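Local coordinates for D-alanyl transferase DltD (PDB 6O93), which probably takes part in transferring D-alanine to lipoteichoic acid in the cell envelope of Gram-positive bacteria, at residues T135-G140 and A165-G170; S50-F55 and E204-K209; E281-K286 and V290-P295. All coordinates share one frame; numbering follows the deposited sequence.

Contact 1 (T135-G140 and A165-G170)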
ATOM      1  N   THR A 135      -4.694  25.010   7.248  1.00 34.27           N
ATOM      2  CA  THR A 135      -5.408  26.278   7.326  1.00 35.13           C
ATOM      3  C   THR A 135      -6.907  26.125   7.526  1.00 37.06           C
ATOM      4  O   THR A 135      -7.539  27.063   8.028  1.00 37.54           O
ATOM      5  CB  THR A 135      -5.176  27.115   6.055  1.00 34.49           C
ATOM      6  OG1 THR A 135      -5.590  26.374   4.900  1.00 33.74           O
ATOM      7  CG2 THR A 135      -3.708  27.492   5.921  1.00 33.74           C
ATOM      8  N   GLU A 136      -7.492  24.994   7.146  1.00 39.02           N
ATOM      9  CA  GLU A 136      -8.903  24.726   7.385  1.00 43.11           C
ATOM     10  C   GLU A 136      -9.040  23.301   7.892  1.00 41.10           C
ATOM     11  O   GLU A 136      -8.437  22.379   7.334  1.00 40.91           O
ATOM     12  CB  GLU A 136      -9.741  24.928   6.118  1.00 48.32           C
ATOM     13  CG  GLU A 136     -11.231  24.706   6.331  1.00 53.26           C
ATOM     14  CD  GLU A 136     -12.073  25.208   5.173  1.00 57.53           C
ATOM     15  OE1 GLU A 136     -11.493  25.607   4.140  1.00 58.44           O
ATOM     16  OE2 GLU A 136     -13.316  25.208   5.299  1.00 59.25           O
ATOM     17  N   LEU A 137      -9.832  23.125   8.944  1.00 39.37           N
ATOM     18  CA  LEU A 137      -9.948  21.842   9.620  1.00 37.61           C
ATOM     19  C   LEU A 137     -11.048  21.005   8.981  1.00 36.51           C
ATOM     20  O   LEU A 137     -12.152  21.501   8.735  1.00 37.45           O
ATOM     21  CB  LEU A 137     -10.240  22.058  11.105  1.00 38.58           C
ATOM     22  CG  LEU A 137     -10.038  20.862  12.030  1.00 38.46           C
ATOM     23  CD1 LEU A 137      -8.581  20.423  12.029  1.00 38.08           C
ATOM     24  CD2 LEU A 137     -10.495  21.214  13.435  1.00 39.02           C
ATOM     25  N   THR A 138     -10.743  19.739   8.715  1.00 35.09           N
ATOM     26  CA  THR A 138     -11.711  18.787   8.197  1.00 35.20           C
ATOM     27  C   THR A 138     -11.871  17.637   9.183  1.00 34.43           C
ATOM     28  O   THR A 138     -11.043  17.438  10.079  1.00 33.24           O
ATOM     29  CB  THR A 138     -11.288  18.231   6.831  1.00 34.94           C
ATOM     30  OG1 THR A 138     -10.127  17.404   6.989  1.00 33.96           O
ATOM     31  CG2 THR A 138     -10.976  19.361   5.859  1.00 36.21           C
ATOM     32  N   SER A 139     -12.952  16.873   9.006  1.00 34.01           N
ATOM     33  CA  SER A 139     -13.161  15.689   9.833  1.00 32.86           C
ATOM     34  C   SER A 139     -12.011  14.704   9.676  1.00 29.13           C
ATOM     35  O   SER A 139     -11.604  14.052  10.645  1.00 29.15           O
ATOM     36  CB  SER A 139     -14.489  15.021   9.473  1.00 34.75           C
ATOM     37  OG  SER A 139     -15.584  15.776   9.960  1.00 37.03           O
ATOM     38  N   GLY A 140     -11.474  14.580   8.461  1.00 26.07           N
ATOM     39  CA  GLY A 140     -10.328  13.712   8.256  1.00 25.08           C
ATOM     40  C   GLY A 140      -9.129  14.125   9.087  1.00 24.25           C
ATOM     41  O   GLY A 140      -8.424  13.278   9.639  1.00 23.99           O
ATOM     42  N   ALA A 165      -4.334  17.463  20.302  1.00 25.15           N
ATOM     43  CA  ALA A 165      -5.458  17.656  21.211  1.00 28.14           C
ATOM     44  C   ALA A 165      -6.348  18.802  20.747  1.00 29.94           C
ATOM     45  O   ALA A 165      -7.579  18.704  20.805  1.00 31.20           O
ATOM     46  CB  ALA A 165      -4.952  17.912  22.630  1.00 28.72           C
ATOM     47  N   ASN A 166      -5.743  19.898  20.283  1.00 31.03           N
ATOM     48  CA  ASN A 166      -6.534  21.023  19.793  1.00 33.83           C
ATOM     49  C   ASN A 166      -7.305  20.647  18.533  1.00 32.35           C
ATOM     50  O   ASN A 166      -8.465  21.042  18.371  1.00 34.86           O
ATOM     51  CB  ASN A 166      -5.630  22.227  19.531  1.00 37.12           C
ATOM     52  CG  ASN A 166      -4.955  22.734  20.791  1.00 40.71           C
ATOM     53  OD1 ASN A 166      -5.412  22.469  21.905  1.00 42.59           O
ATOM     54  ND2 ASN A 166      -3.864  23.470  20.621  1.00 40.92           N
ATOM     55  N   LEU A 167      -6.680  19.888  17.630  1.00 28.10           N
ATOM     56  CA  LEU A 167      -7.378  19.447  16.427  1.00 26.84           C
ATOM     57  C   LEU A 167      -8.640  18.674  16.782  1.00 28.59           C
ATOM     58  O   LEU A 167      -9.714  18.918  16.217  1.00 28.92           O
ATOM     59  CB  LEU A 167      -6.453  18.586  15.566  1.00 23.94           C
ATOM     60  CG  LEU A 167      -5.767  19.288  14.392  1.00 22.74           C
ATOM     61  CD1 LEU A 167      -4.771  20.333  14.880  1.00 22.67           C
ATOM     62  CD2 LEU A 167      -5.088  18.261  13.502  1.00 20.80           C
ATOM     63  N   GLN A 168      -8.530  17.728  17.719  1.00 29.72           N
ATOM     64  CA  GLN A 168      -9.699  16.958  18.127  1.00 33.07           C
ATOM     65  C   GLN A 168     -10.769  17.857  18.728  1.00 34.15           C
ATOM     66  O   GLN A 168     -11.963  17.561  18.614  1.00 35.85           O
ATOM     67  CB  GLN A 168      -9.293  15.873  19.124  1.00 34.58           C
ATOM     68  CG  GLN A 168      -8.389  14.803  18.532  1.00 34.90           C
ATOM     69  CD  GLN A 168      -7.891  13.821  19.572  1.00 36.62           C
ATOM     70  OE1 GLN A 168      -8.590  12.876  19.937  1.00 37.44           O
ATOM     71  NE2 GLN A 168      -6.676  14.046  20.061  1.00 37.20           N
ATOM     72  N   ALA A 169     -10.366  18.955  19.361  1.00 34.04           N
ATOM     73  CA  ALA A 169     -11.318  19.905  19.920  1.00 35.70           C
ATOM     74  C   ALA A 169     -11.876  20.864  18.877  1.00 36.86           C
ATOM     75  O   ALA A 169     -12.656  21.753  19.234  1.00 38.24           O
ATOM     76  CB  ALA A 169     -10.661  20.696  21.053  1.00 35.02           C
ATOM     77  N   GLY A 170     -11.502  20.707  17.609  1.00 36.29           N
ATOM     78  CA  GLY A 170     -12.003  21.566  16.557  1.00 37.62           C
ATOM     79  C   GLY A 170     -11.222  22.839  16.342  1.00 38.00           C
ATOM     80  O   GLY A 170     -11.761  23.787  15.760  1.00 39.58           O
TER

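Contact 2 (S50-F55 and E204-K209)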
ATOM      1  N   SER A  50       7.214  -6.486  -3.132  1.00 20.62           N
ATOM      2  CA  SER A  50       8.567  -6.961  -3.392  1.00 21.86           C
ATOM      3  C   SER A  50       8.607  -8.326  -4.068  1.00 23.51           C
ATOM      4  O   SER A  50       9.697  -8.790  -4.422  1.00 23.73           O
ATOM      5  CB  SER A  50       9.363  -7.025  -2.084  1.00 22.72           C
ATOM      6  OG  SER A  50       8.817  -7.992  -1.201  1.00 24.86           O
ATOM      7  N   ARG A  51       7.458  -8.976  -4.259  1.00 24.78           N
ATOM      8  CA  ARG A  51       7.405 -10.298  -4.883  1.00 27.48           C
ATOM      9  C   ARG A  51       7.592 -10.135  -6.389  1.00 26.59           C
ATOM     10  O   ARG A  51       6.657 -10.223  -7.188  1.00 25.76           O
ATOM     11  CB  ARG A  51       6.095 -10.996  -4.546  1.00 29.94           C
ATOM     12  CG  ARG A  51       6.172 -11.877  -3.312  1.00 32.78           C
ATOM     13  CD  ARG A  51       6.658 -11.114  -2.091  1.00 33.49           C
ATOM     14  NE  ARG A  51       6.727 -11.980  -0.919  1.00 36.15           N
ATOM     15  CZ  ARG A  51       7.060 -11.571   0.301  1.00 37.00           C
ATOM     16  NH1 ARG A  51       7.357 -10.298   0.527  1.00 35.49           N
ATOM     17  NH2 ARG A  51       7.091 -12.441   1.300  1.00 39.00           N
ATOM     18  N   PHE A  52       8.842  -9.905  -6.775  1.00 25.44           N
ATOM     19  CA  PHE A  52       9.171  -9.657  -8.168  1.00 24.93           C
ATOM     20  C   PHE A  52       9.263 -10.959  -8.954  1.00 25.18           C
ATOM     21  O   PHE A  52       9.646 -12.009  -8.430  1.00 25.49           O
ATOM     22  CB  PHE A  52      10.493  -8.895  -8.276  1.00 24.94           C
ATOM     23  CG  PHE A  52      10.330  -7.402  -8.336  1.00 24.79           C
ATOM     24  CD1 PHE A  52       9.677  -6.719  -7.323  1.00 23.57           C
ATOM     25  CD2 PHE A  52      10.841  -6.681  -9.403  1.00 25.42           C
ATOM     26  CE1 PHE A  52       9.528  -5.344  -7.379  1.00 23.16           C
ATOM     27  CE2 PHE A  52      10.697  -5.308  -9.463  1.00 24.82           C
ATOM     28  CZ  PHE A  52      10.041  -4.639  -8.448  1.00 23.63           C
ATOM     29  N   SER A  53       8.893 -10.873 -10.226  1.00 24.25           N
ATOM     30  CA  SER A  53       9.085 -11.948 -11.191  1.00 24.65           C
ATOM     31  C   SER A  53       8.948 -11.332 -12.576  1.00 25.54           C
ATOM     32  O   SER A  53       8.781 -10.119 -12.721  1.00 24.28           O
ATOM     33  CB  SER A  53       8.084 -13.087 -10.975  1.00 24.85           C
ATOM     34  OG  SER A  53       6.778 -12.701 -11.368  1.00 24.48           O
ATOM     35  N   ALA A  54       9.016 -12.180 -13.603  1.00 28.48           N
ATOM     36  CA  ALA A  54       8.846 -11.695 -14.967  1.00 29.56           C
ATOM     37  C   ALA A  54       7.482 -11.052 -15.180  1.00 27.79           C
ATOM     38  O   ALA A  54       7.316 -10.275 -16.125  1.00 27.56           O
ATOM     39  CB  ALA A  54       9.042 -12.842 -15.960  1.00 31.48           C
ATOM     40  N   PHE A  55       6.512 -11.347 -14.317  1.00 26.23           N
ATOM     41  CA  PHE A  55       5.143 -10.881 -14.482  1.00 24.02           C
ATOM     42  C   PHE A  55       4.764  -9.799 -13.484  1.00 23.20           C
ATOM     43  O   PHE A  55       3.603  -9.377 -13.457  1.00 21.74           O
ATOM     44  CB  PHE A  55       4.191 -12.073 -14.367  1.00 23.70           C
ATOM     45  CG  PHE A  55       4.677 -13.278 -15.106  1.00 24.14           C
ATOM     46  CD1 PHE A  55       4.398 -13.439 -16.451  1.00 24.25           C
ATOM     47  CD2 PHE A  55       5.451 -14.229 -14.467  1.00 24.55           C
ATOM     48  CE1 PHE A  55       4.865 -14.537 -17.140  1.00 25.60           C
ATOM     49  CE2 PHE A  55       5.920 -15.328 -15.150  1.00 26.24           C
ATOM     50  CZ  PHE A  55       5.629 -15.482 -16.490  1.00 26.69           C
ATOM     51  N   GLU A 204      16.261  -2.640 -10.163  1.00 31.20           N
ATOM     52  CA  GLU A 204      16.475  -2.599 -11.606  1.00 33.55           C
ATOM     53  C   GLU A 204      17.311  -3.770 -12.108  1.00 32.10           C
ATOM     54  O   GLU A 204      17.017  -4.274 -13.207  1.00 32.66           O
ATOM     55  CB  GLU A 204      17.123  -1.261 -11.989  1.00 36.77           C
ATOM     56  CG  GLU A 204      17.196  -1.009 -13.489  1.00 40.56           C
ATOM     57  CD  GLU A 204      15.825  -0.921 -14.141  1.00 41.48           C
ATOM     58  OE1 GLU A 204      14.815  -0.834 -13.410  1.00 40.46           O
ATOM     59  OE2 GLU A 204      15.760  -0.945 -15.390  1.00 42.73           O
ATOM     60  N   PRO A 205      18.336  -4.246 -11.392  1.00 29.55           N
ATOM     61  CA  PRO A 205      19.042  -5.449 -11.868  1.00 29.97           C
ATOM     62  C   PRO A 205      18.139  -6.667 -11.961  1.00 30.31           C
ATOM     63  O   PRO A 205      18.290  -7.480 -12.881  1.00 30.37           O
ATOM     64  CB  PRO A 205      20.157  -5.639 -10.828  1.00 30.05           C
ATOM     65  CG  PRO A 205      20.333  -4.296 -10.197  1.00 29.04           C
ATOM     66  CD  PRO A 205      18.972  -3.674 -10.192  1.00 28.64           C
ATOM     67  N   ILE A 206      17.199  -6.818 -11.025  1.00 30.96           N
ATOM     68  CA  ILE A 206      16.251  -7.924 -11.103  1.00 32.91           C
ATOM     69  C   ILE A 206      15.314  -7.734 -12.289  1.00 30.68           C
ATOM     70  O   ILE A 206      14.968  -8.694 -12.988  1.00 30.83           O
ATOM     71  CB  ILE A 206      15.476  -8.055  -9.779  1.00 34.94           C
ATOM     72  CG1 ILE A 206      16.445  -8.338  -8.626  1.00 37.46           C
ATOM     73  CG2 ILE A 206      14.423  -9.155  -9.883  1.00 35.42           C
ATOM     74  CD1 ILE A 206      15.800  -8.347  -7.255  1.00 36.74           C
ATOM     75  N   VAL A 207      14.892  -6.492 -12.535  1.00 27.79           N
ATOM     76  CA  VAL A 207      14.024  -6.203 -13.675  1.00 27.16           C
ATOM     77  C   VAL A 207      14.691  -6.644 -14.972  1.00 30.80           C
ATOM     78  O   VAL A 207      14.088  -7.339 -15.798  1.00 30.79           O
ATOM     79  CB  VAL A 207      13.669  -4.706 -13.708  1.00 24.09           C
ATOM     80  CG1 VAL A 207      12.943  -4.354 -15.000  1.00 22.69           C
ATOM     81  CG2 VAL A 207      12.824  -4.332 -12.496  1.00 21.45           C
ATOM     82  N   GLU A 208      15.950  -6.249 -15.168  1.00 35.18           N
ATOM     83  CA  GLU A 208      16.631  -6.553 -16.420  1.00 39.91           C
ATOM     84  C   GLU A 208      16.935  -8.039 -16.548  1.00 40.94           C
ATOM     85  O   GLU A 208      17.037  -8.551 -17.670  1.00 42.30           O
ATOM     86  CB  GLU A 208      17.909  -5.721 -16.524  1.00 44.39           C
ATOM     87  CG  GLU A 208      17.632  -4.228 -16.670  1.00 46.94           C
ATOM     88  CD  GLU A 208      18.879  -3.376 -16.555  1.00 50.60           C
ATOM     89  OE1 GLU A 208      19.991  -3.944 -16.514  1.00 52.96           O
ATOM     90  OE2 GLU A 208      18.740  -2.136 -16.501  1.00 50.73           O
ATOM     91  N   LYS A 209      17.064  -8.748 -15.426  1.00 39.54           N
ATOM     92  CA  LYS A 209      17.258 -10.191 -15.489  1.00 40.18           C
ATOM     93  C   LYS A 209      15.964 -10.893 -15.884  1.00 37.08           C
ATOM     94  O   LYS A 209      15.962 -11.774 -16.753  1.00 36.80           O
ATOM     95  CB  LYS A 209      17.770 -10.716 -14.145  1.00 42.42           C
ATOM     96  CG  LYS A 209      18.015 -12.220 -14.121  1.00 46.28           C
ATOM     97  CD  LYS A 209      18.511 -12.692 -12.761  1.00 48.89           C
ATOM     98  CE  LYS A 209      18.788 -14.190 -12.764  1.00 52.47           C
ATOM     99  NZ  LYS A 209      19.295 -14.678 -11.450  1.00 54.40           N
TER

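Contact 3 (E281-K286 and V290-P295)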
ATOM      1  N   GLU A 281     -10.188   9.567   1.780  1.00 21.74           N
ATOM      2  CA  GLU A 281     -10.477  10.997   1.777  1.00 23.48           C
ATOM      3  C   GLU A 281      -9.329  11.788   1.157  1.00 22.19           C
ATOM      4  O   GLU A 281      -9.561  12.742   0.408  1.00 23.17           O
ATOM      5  CB  GLU A 281     -10.764  11.485   3.198  1.00 26.45           C
ATOM      6  CG  GLU A 281     -10.933  13.002   3.295  1.00 31.38           C
ATOM      7  CD  GLU A 281     -11.627  13.452   4.570  1.00 34.81           C
ATOM      8  OE1 GLU A 281     -12.168  12.595   5.301  1.00 35.21           O
ATOM      9  OE2 GLU A 281     -11.631  14.670   4.842  1.00 37.53           O
ATOM     10  N   GLN A 282      -8.084  11.404   1.452  1.00 20.51           N
ATOM     11  CA  GLN A 282      -6.942  12.096   0.861  1.00 21.29           C
ATOM     12  C   GLN A 282      -6.922  11.929  -0.654  1.00 19.68           C
ATOM     13  O   GLN A 282      -6.611  12.876  -1.387  1.00 18.89           O
ATOM     14  CB  GLN A 282      -5.636  11.582   1.469  1.00 21.50           C
ATOM     15  CG  GLN A 282      -5.483  11.861   2.955  1.00 22.80           C
ATOM     16  CD  GLN A 282      -5.454  13.346   3.274  1.00 24.55           C
ATOM     17  OE1 GLN A 282      -4.873  14.143   2.538  1.00 25.68           O
ATOM     18  NE2 GLN A 282      -6.089  13.723   4.376  1.00 25.48           N
ATOM     19  N   LEU A 283      -7.244  10.728  -1.141  1.00 19.10           N
ATOM     20  CA  LEU A 283      -7.265  10.495  -2.581  1.00 19.61           C
ATOM     21  C   LEU A 283      -8.384  11.284  -3.250  1.00 20.19           C
ATOM     22  O   LEU A 283      -8.183  11.876  -4.316  1.00 21.29           O
ATOM     23  CB  LEU A 283      -7.416   9.001  -2.864  1.00 19.46           C
ATOM     24  CG  LEU A 283      -6.219   8.147  -2.437  1.00 19.77           C
ATOM     25  CD1 LEU A 283      -6.618   6.687  -2.261  1.00 18.94           C
ATOM     26  CD2 LEU A 283      -5.089   8.276  -3.454  1.00 20.12           C
ATOM     27  N   ALA A 284      -9.567  11.313  -2.633  1.00 20.86           N
ATOM     28  CA  ALA A 284     -10.691  12.040  -3.213  1.00 22.30           C
ATOM     29  C   ALA A 284     -10.465  13.545  -3.190  1.00 24.31           C
ATOM     30  O   ALA A 284     -10.893  14.246  -4.115  1.00 24.80           O
ATOM     31  CB  ALA A 284     -11.981  11.689  -2.469  1.00 22.59           C
ATOM     32  N   GLU A 285      -9.804  14.063  -2.151  1.00 26.00           N
ATOM     33  CA  GLU A 285      -9.589  15.504  -2.058  1.00 30.23           C
ATOM     34  C   GLU A 285      -8.688  16.016  -3.175  1.00 29.67           C
ATOM     35  O   GLU A 285      -8.801  17.181  -3.573  1.00 29.99           O
ATOM     36  CB  GLU A 285      -8.995  15.865  -0.696  1.00 33.58           C
ATOM     37  CG  GLU A 285     -10.003  15.825   0.437  1.00 37.00           C
ATOM     38  CD  GLU A 285      -9.363  15.997   1.799  1.00 40.59           C
ATOM     39  OE1 GLU A 285      -8.171  16.368   1.859  1.00 42.03           O
ATOM     40  OE2 GLU A 285     -10.056  15.760   2.812  1.00 41.91           O
ATOM     41  N   LYS A 286      -7.796  15.172  -3.693  1.00 28.78           N
ATOM     42  CA  LYS A 286      -6.910  15.549  -4.785  1.00 29.16           C
ATOM     43  C   LYS A 286      -7.371  14.981  -6.125  1.00 27.70           C
ATOM     44  O   LYS A 286      -6.597  14.970  -7.087  1.00 27.74           O
ATOM     45  CB  LYS A 286      -5.478  15.104  -4.476  1.00 30.12           C
ATOM     46  CG  LYS A 286      -4.874  15.768  -3.241  1.00 32.25           C
ATOM     47  CD  LYS A 286      -4.728  17.273  -3.422  1.00 36.46           C
ATOM     48  CE  LYS A 286      -4.221  17.942  -2.157  1.00 38.61           C
ATOM     49  NZ  LYS A 286      -4.283  19.427  -2.263  1.00 41.58           N
ATOM     50  N   VAL A 290      -8.171   5.962  -8.894  1.00 19.49           N
ATOM     51  CA  VAL A 290      -7.485   4.893  -8.179  1.00 19.43           C
ATOM     52  C   VAL A 290      -8.060   3.544  -8.580  1.00 21.02           C
ATOM     53  O   VAL A 290      -9.281   3.372  -8.648  1.00 21.86           O
ATOM     54  CB  VAL A 290      -7.591   5.082  -6.652  1.00 18.15           C
ATOM     55  CG1 VAL A 290      -6.776   4.018  -5.928  1.00 18.20           C
ATOM     56  CG2 VAL A 290      -7.139   6.475  -6.260  1.00 17.83           C
ATOM     57  N   LEU A 291      -7.171   2.584  -8.827  1.00 20.81           N
ATOM     58  CA  LEU A 291      -7.542   1.184  -8.985  1.00 19.84           C
ATOM     59  C   LEU A 291      -7.186   0.443  -7.699  1.00 18.38           C
ATOM     60  O   LEU A 291      -6.015   0.412  -7.301  1.00 17.64           O
ATOM     61  CB  LEU A 291      -6.828   0.558 -10.182  1.00 20.48           C
ATOM     62  CG  LEU A 291      -6.986  -0.959 -10.335  1.00 20.64           C
ATOM     63  CD1 LEU A 291      -8.447  -1.344 -10.547  1.00 20.92           C
ATOM     64  CD2 LEU A 291      -6.125  -1.460 -11.473  1.00 21.59           C
ATOM     65  N   PHE A 292      -8.190  -0.143  -7.056  1.00 18.01           N
ATOM     66  CA  PHE A 292      -7.999  -0.907  -5.832  1.00 17.16           C
ATOM     67  C   PHE A 292      -7.925  -2.394  -6.151  1.00 17.10           C
ATOM     68  O   PHE A 292      -8.714  -2.909  -6.948  1.00 18.55           O
ATOM     69  CB  PHE A 292      -9.133  -0.636  -4.841  1.00 16.97           C
ATOM     70  CG  PHE A 292      -9.189   0.787  -4.365  1.00 16.33           C
ATOM     71  CD1 PHE A 292      -9.900   1.741  -5.075  1.00 17.36           C
ATOM     72  CD2 PHE A 292      -8.521   1.175  -3.218  1.00 15.17           C
ATOM     73  CE1 PHE A 292      -9.946   3.055  -4.645  1.00 16.60           C
ATOM     74  CE2 PHE A 292      -8.563   2.488  -2.783  1.00 15.43           C
ATOM     75  CZ  PHE A 292      -9.277   3.428  -3.497  1.00 15.29           C
ATOM     76  N   VAL A 293      -6.975  -3.079  -5.521  1.00 16.96           N
ATOM     77  CA  VAL A 293      -6.734  -4.500  -5.746  1.00 18.09           C
ATOM     78  C   VAL A 293      -6.931  -5.236  -4.429  1.00 18.39           C
ATOM     79  O   VAL A 293      -6.410  -4.812  -3.392  1.00 18.94           O
ATOM     80  CB  VAL A 293      -5.322  -4.751  -6.305  1.00 18.60           C
ATOM     81  CG1 VAL A 293      -5.094  -6.236  -6.543  1.00 20.11           C
ATOM     82  CG2 VAL A 293      -5.108  -3.960  -7.589  1.00 19.67           C
ATOM     83  N   ILE A 294      -7.682  -6.332  -4.471  1.00 19.46           N
ATOM     84  CA  ILE A 294      -7.887  -7.197  -3.315  1.00 20.73           C
ATOM     85  C   ILE A 294      -7.340  -8.575  -3.672  1.00 21.28           C
ATOM     86  O   ILE A 294      -7.863  -9.229  -4.579  1.00 21.48           O
ATOM     87  CB  ILE A 294      -9.365  -7.295  -2.906  1.00 21.73           C
ATOM     88  CG1 ILE A 294      -9.945  -5.904  -2.642  1.00 21.18           C
ATOM     89  CG2 ILE A 294      -9.509  -8.167  -1.659  1.00 21.92           C
ATOM     90  CD1 ILE A 294     -11.431  -5.911  -2.343  1.00 21.47           C
ATOM     91  N   PRO A 295      -6.303  -9.064  -2.997  1.00 21.93           N
ATOM     92  CA  PRO A 295      -5.744 -10.367  -3.344  1.00 23.05           C
ATOM     93  C   PRO A 295      -6.476 -11.485  -2.627  1.00 22.96           C
ATOM     94  O   PRO A 295      -7.238 -11.238  -1.680  1.00 21.96           O
ATOM     95  CB  PRO A 295      -4.294 -10.259  -2.862  1.00 22.50           C
ATOM     96  CG  PRO A 295      -4.405  -9.398  -1.651  1.00 21.66           C
ATOM     97  CD  PRO A 295      -5.522  -8.411  -1.928  1.00 21.14           C
TER

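Contact 1 (T135-G140 and A165-G170)
Leu137 reaches from an extended loop against the C-terminal end of helix 158-168, its two methyls dividing the work. CD1 meets the branch point of Leu167, CG, at 3.8 Å, the two leucines crossing at a slant. CD2 lies over the end of the helix, 3.4 Å from Gly170 C and 3.7 Å from Leu167 O. With CG trans to the backbone N (chi1 -165°), the isobutyl group is directed toward the helix end. Gly170 has positive phi (87°), a conformation glycine adopts easily, and ends the helix in a Schellman motif; its N bonds to Leu167 O at 2.9 Å. Gln142 NE2 also donates to that carbonyl, which is therefore gripped twice beside the leucine methyl.

Leu167 forms the buried side of the contact, whereas the closest touch, CD2 on Gly170, comes at the margin exposed to solvent. Just beyond Leu137, Thr138 N-caps helix 139-148 through OG1 to Asp141 N. Leu137 thus lies between the start of this helix, where it also touches Gln142, and the end of helix 158-168, while Leu167 continues inward against Ala145 of helix 139-148 and Trp130 and Leu131 of helix 124-132.

Contact 2 (S50-F55 and E204-K209)
Glu204 O accepts the N-H of Glu208 at 3.0 Å, and this bond shapes the helical turn that sets Ile206 and Val207 before Phe52. Lys209 N does the same to Pro205 O at 3.1 Å. Proline suits the first turn of helix 204-211, where its missing N-H costs no helical bond.

Phe52 carries the loop's whole share of the contact. Val207 CG2 comes up at the edge of its ring, near the ring plane, 3.8 Å from CE2. Val207 has CG1 trans to the backbone N (chi1 171°), which leaves CG2 as the branch directed at the phenylalanine. Ile206 meets Phe52 further back and less closely, its CG2 lying 4.3 Å from Phe52 CB. The short beta-branched chains suit a helix face lying beside a ring: Val207 is buried, whereas Ile206 sits at the exposed margin. The ring of Phe52 also stacks with His56 and touches Val59 of helix 57-63.

The loop is shaped by its own polar bonds. Ser53 OG takes the N-H of Phe55 at 3.3 Å and 161°, an ST turn, and Arg51 is the centre of an inverse gamma turn. Ser50 OG bonds to Ser47 O, and Arg51 makes a long, weak ion pair with Asp346 and touches His349. Ser47, His349 and Asp346 are arranged as in a Ser-His-Asp triad, consistent with the SGNH hydrolase clan, though a catalytic role is only inferred.

Between the segments the chemistry is purely apolar: van der Waals contact and the burial of hydrocarbon surface join them without a directional bond, while the polar groups of Ser50 and Arg51 are engaged with the triad-like residues.

Contact 3 (E281-K286 and V290-P295)
Helix 272-285 runs out at Lys286, and after a short connection the chain enters strand 289-294, the backbones coming nearest at Leu283 and Val290, whose CA atoms are 7.9 Å apart. Leu283 spans that space. Its CG lies trans to the carbonyl carbon and beside the backbone N (chi1 -67°), which carries the forked end toward the strand. Both prongs then straddle a single methyl: Val290 CG2 is 3.9 Å from Leu283 CD2 and 4.0 Å from CD1, the two side chains crossing at about a right angle. Leu283 CD1 also approaches Phe292 CZ obliquely at 4.4 Å, a looser touch.

Val290 and Phe292 alternate with Leu291 along the strand, so they share the sheet face that looks at the helix. Val290 CG1 lies over one face of the Phe292 ring, 3.5 Å above its plane and offset toward the rim, so the valine's two methyls serve different neighbours. Beta-branched valine suits an extended backbone, while leucine suits the helix and is long enough to reach the sheet. Phe292 extends the apolar layer, packing on Phe276 and Leu280 of the same helix and meeting the ring of Phe328 with the planes at about 85°.

On the other face Leu291 and Val293 pack against helix 352-367, and the backbone bonds of Leu291 and Phe292 join the neighbouring strands 98-102 and 331-333. A parallel strand buried between helical layers, preceded by its covering helix, is the arrangement of an alpha/beta/alpha sandwich, consistent with the SGNH hydrolase clan.

In the fold
Contact 3 lies nearest the centre of the chain, on the five-stranded parallel sheet, and contacts 1 and 2 lie on opposite sides of that centre, their own centres about 43 Å apart. Along the chain, contact 1 is nested inside the long loop that contact 2 closes, and contact 3 follows both. Contacts 1 and 3 touch: Glu281 of helix 272-285 packs beside Thr138 and Gly140 at the start of helix 139-148, joining the outlying helices to the core. Contact 2 stays about 11 Å from contact 3 at the nearest atoms. Contact 3 thus meets the helical periphery directly, while contact 2 relates to the sheet through the loop that follows strand 40-44.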